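Local coordinates for mitogen-activated protein kinase kinase kinase 2 (Homo sapiens, PDB 2NPT) that probably phosphorylates and activates MAP kinase kinases, and carries a PB1 domain of the kind that pairs with other PB1 domains in signalling complexes, at residues 69-72 with 73-77. Numbering follows the deposited sequence.
Sequences PLTT and QDDLD
Three donors from Thr-71 and Thr-72 converge on one carboxylate oxygen, Asp-75 OD2, at the start of helix 73-85. Thr-71 N meets the anti lone pair of Asp-75 OD2 at 3.0 Å in a nearly straight hydrogen bond (N-H...O 162°). Thr-71 OG1 donates to Asp-75 OD2 almost in line with its C-O bond, at 3.1 Å. Thr-72 N comes from well above the carboxylate plane, 3.2 Å from Asp-75 OD2. A water adds a further bond to OD2 and ties it to Pro-69 O. Asp-75 N returns a bond to the N-cap hydroxyl, Thr-72 OG1, at 3.2 Å, completing a capping box that Thr-71 reinforces; a chi1 of 69° places this hydroxyl between the backbone N and carbonyl carbon of Thr-72, turned toward the first helical turn. So many donors around OD2 would be expected to stabilise a charged Asp-75. Beneath the box, Leu-70 CD2 packs on Asp-75 CB at 3.7 Å, while Leu-70 CD1 meets Leu-76 CD1 at 4.0 Å. Gln-73, directly after the N-cap, reaches one turn ahead, where its NE2 donates to Asp-77 OD1, and also bonds Val-40 O. The loop at 70-72 leads from edge strand 66-69 into helix 73-85 of the ubiquitin-like PB1 fold, with Leu-70 reaching Ile-94 of strand 92-98 and Leu-76 touching Leu-45 of helix 42-53.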
ATOM      1  N   PRO D  69      13.747  -3.143  18.280  1.00 23.44           N
ATOM      2  CA  PRO D  69      13.170  -4.459  17.943  1.00 22.29           C
ATOM      3  C   PRO D  69      11.784  -4.594  18.533  1.00 23.20           C
ATOM      4  O   PRO D  69      11.519  -4.089  19.650  1.00 23.80           O
ATOM      5  CB  PRO D  69      14.117  -5.475  18.623  1.00 23.15           C
ATOM      6  CG  PRO D  69      15.345  -4.750  18.901  1.00 24.04           C
ATOM      7  CD  PRO D  69      14.889  -3.309  19.202  1.00 23.53           C
ATOM      8  N   LEU D  70      10.899  -5.253  17.790  1.00 23.21           N
ATOM      9  CA  LEU D  70       9.586  -5.628  18.285  1.00 25.10           C
ATOM     10  C   LEU D  70       9.602  -7.125  18.523  1.00 26.68           C
ATOM     11  O   LEU D  70       9.612  -7.904  17.540  1.00 26.86           O
ATOM     12  CB  LEU D  70       8.483  -5.326  17.271  1.00 25.01           C
ATOM     13  CG  LEU D  70       8.085  -3.896  16.972  1.00 27.08           C
ATOM     14  CD1 LEU D  70       6.972  -3.981  15.977  1.00 26.32           C
ATOM     15  CD2 LEU D  70       7.739  -3.046  18.247  1.00 30.89           C
ATOM     16  N   THR D  71       9.613  -7.535  19.799  1.00 27.17           N
ATOM     17  CA  THR D  71       9.809  -8.935  20.147  1.00 28.90           C
ATOM     18  C   THR D  71       8.576  -9.604  20.824  1.00 28.55           C
ATOM     19  O   THR D  71       8.408 -10.809  20.713  1.00 27.52           O
ATOM     20  CB  THR D  71      11.101  -9.088  20.991  1.00 29.50           C
ATOM     21  OG1 THR D  71      10.897  -8.555  22.287  1.00 34.76           O
ATOM     22  CG2 THR D  71      12.243  -8.338  20.366  1.00 32.77           C
ATOM     23  N   THR D  72       7.717  -8.801  21.467  1.00 28.50           N
ATOM     24  CA  THR D  72       6.514  -9.302  22.128  1.00 29.02           C
ATOM     25  C   THR D  72       5.245  -8.601  21.587  1.00 28.75           C
ATOM     26  O   THR D  72       5.322  -7.548  20.968  1.00 27.74           O
ATOM     27  CB  THR D  72       6.598  -9.056  23.635  1.00 28.42           C
ATOM     28  OG1 THR D  72       6.516  -7.631  23.890  1.00 28.40           O
ATOM     29  CG2 THR D  72       7.950  -9.612  24.217  1.00 28.29           C
ATOM     30  N   GLN D  73       4.081  -9.180  21.876  1.00 29.73           N
ATOM     31  CA  GLN D  73       2.800  -8.551  21.506  1.00 30.16           C
ATOM     32  C   GLN D  73       2.704  -7.155  22.122  1.00 29.21           C
ATOM     33  O   GLN D  73       2.323  -6.198  21.464  1.00 27.91           O
ATOM     34  CB  GLN D  73       1.627  -9.432  21.934  1.00 30.00           C
ATOM     35  CG  GLN D  73       0.250  -8.901  21.506  1.00 31.93           C
ATOM     36  CD  GLN D  73       0.137  -8.680  20.013  1.00 32.40           C
ATOM     37  OE1 GLN D  73       0.496  -9.553  19.212  1.00 35.56           O
ATOM     38  NE2 GLN D  73      -0.366  -7.517  19.627  1.00 28.96           N
ATOM     39  N   ASP D  74       3.127  -7.006  23.357  1.00 29.69           N
ATOM     40  CA  ASP D  74       3.118  -5.689  23.990  1.00 29.81           C
ATOM     41  C   ASP D  74       3.932  -4.624  23.291  1.00 29.66           C
ATOM     42  O   ASP D  74       3.520  -3.475  23.220  1.00 28.18           O
ATOM     43  CB  ASP D  74       3.559  -5.788  25.450  1.00 31.88           C
ATOM     44  CG  ASP D  74       3.283  -4.497  26.190  1.00 34.05           C
ATOM     45  OD1 ASP D  74       2.125  -4.295  26.599  1.00 38.64           O
ATOM     46  OD2 ASP D  74       4.202  -3.661  26.282  1.00 40.76           O
ATOM     47  N   ASP D  75       5.091  -5.001  22.740  1.00 28.53           N
ATOM     48  CA  ASP D  75       5.929  -4.068  22.006  1.00 27.74           C
ATOM     49  C   ASP D  75       5.141  -3.506  20.794  1.00 28.00           C
ATOM     50  O   ASP D  75       5.170  -2.300  20.481  1.00 27.46           O
ATOM     51  CB  ASP D  75       7.187  -4.794  21.487  1.00 27.24           C
ATOM     52  CG  ASP D  75       8.224  -5.161  22.603  1.00 28.55           C
ATOM     53  OD1 ASP D  75       8.245  -4.571  23.711  1.00 30.84           O
ATOM     54  OD2 ASP D  75       9.097  -6.031  22.322  1.00 29.19           O
ATOM     55  N   LEU D  76       4.461  -4.409  20.102  1.00 26.55           N
ATOM     56  CA  LEU D  76       3.745  -4.024  18.890  1.00 27.71           C
ATOM     57  C   LEU D  76       2.567  -3.116  19.276  1.00 28.02           C
ATOM     58  O   LEU D  76       2.290  -2.123  18.625  1.00 26.46           O
ATOM     59  CB  LEU D  76       3.220  -5.261  18.183  1.00 27.16           C
ATOM     60  CG  LEU D  76       2.265  -4.982  17.003  1.00 26.91           C
ATOM     61  CD1 LEU D  76       2.930  -4.048  15.965  1.00 25.29           C
ATOM     62  CD2 LEU D  76       1.849  -6.255  16.409  1.00 25.42           C
ATOM     63  N   ASP D  77       1.851  -3.523  20.320  1.00 29.60           N
ATOM     64  CA  ASP D  77       0.711  -2.748  20.812  1.00 30.12           C
ATOM     65  C   ASP D  77       1.135  -1.316  21.083  1.00 30.92           C
ATOM     66  O   ASP D  77       0.425  -0.360  20.706  1.00 31.16           O
ATOM     67  CB  ASP D  77       0.135  -3.398  22.087  1.00 30.51           C
ATOM     68  CG  ASP D  77      -0.626  -4.707  21.800  1.00 30.65           C
ATOM     69  OD1 ASP D  77      -0.960  -4.995  20.648  1.00 29.07           O
ATOM     70  OD2 ASP D  77      -0.886  -5.460  22.740  1.00 32.81           O
TER
HETATM   71  O   HOH W   1      12.257  -5.485  21.984  1.00 45.71           O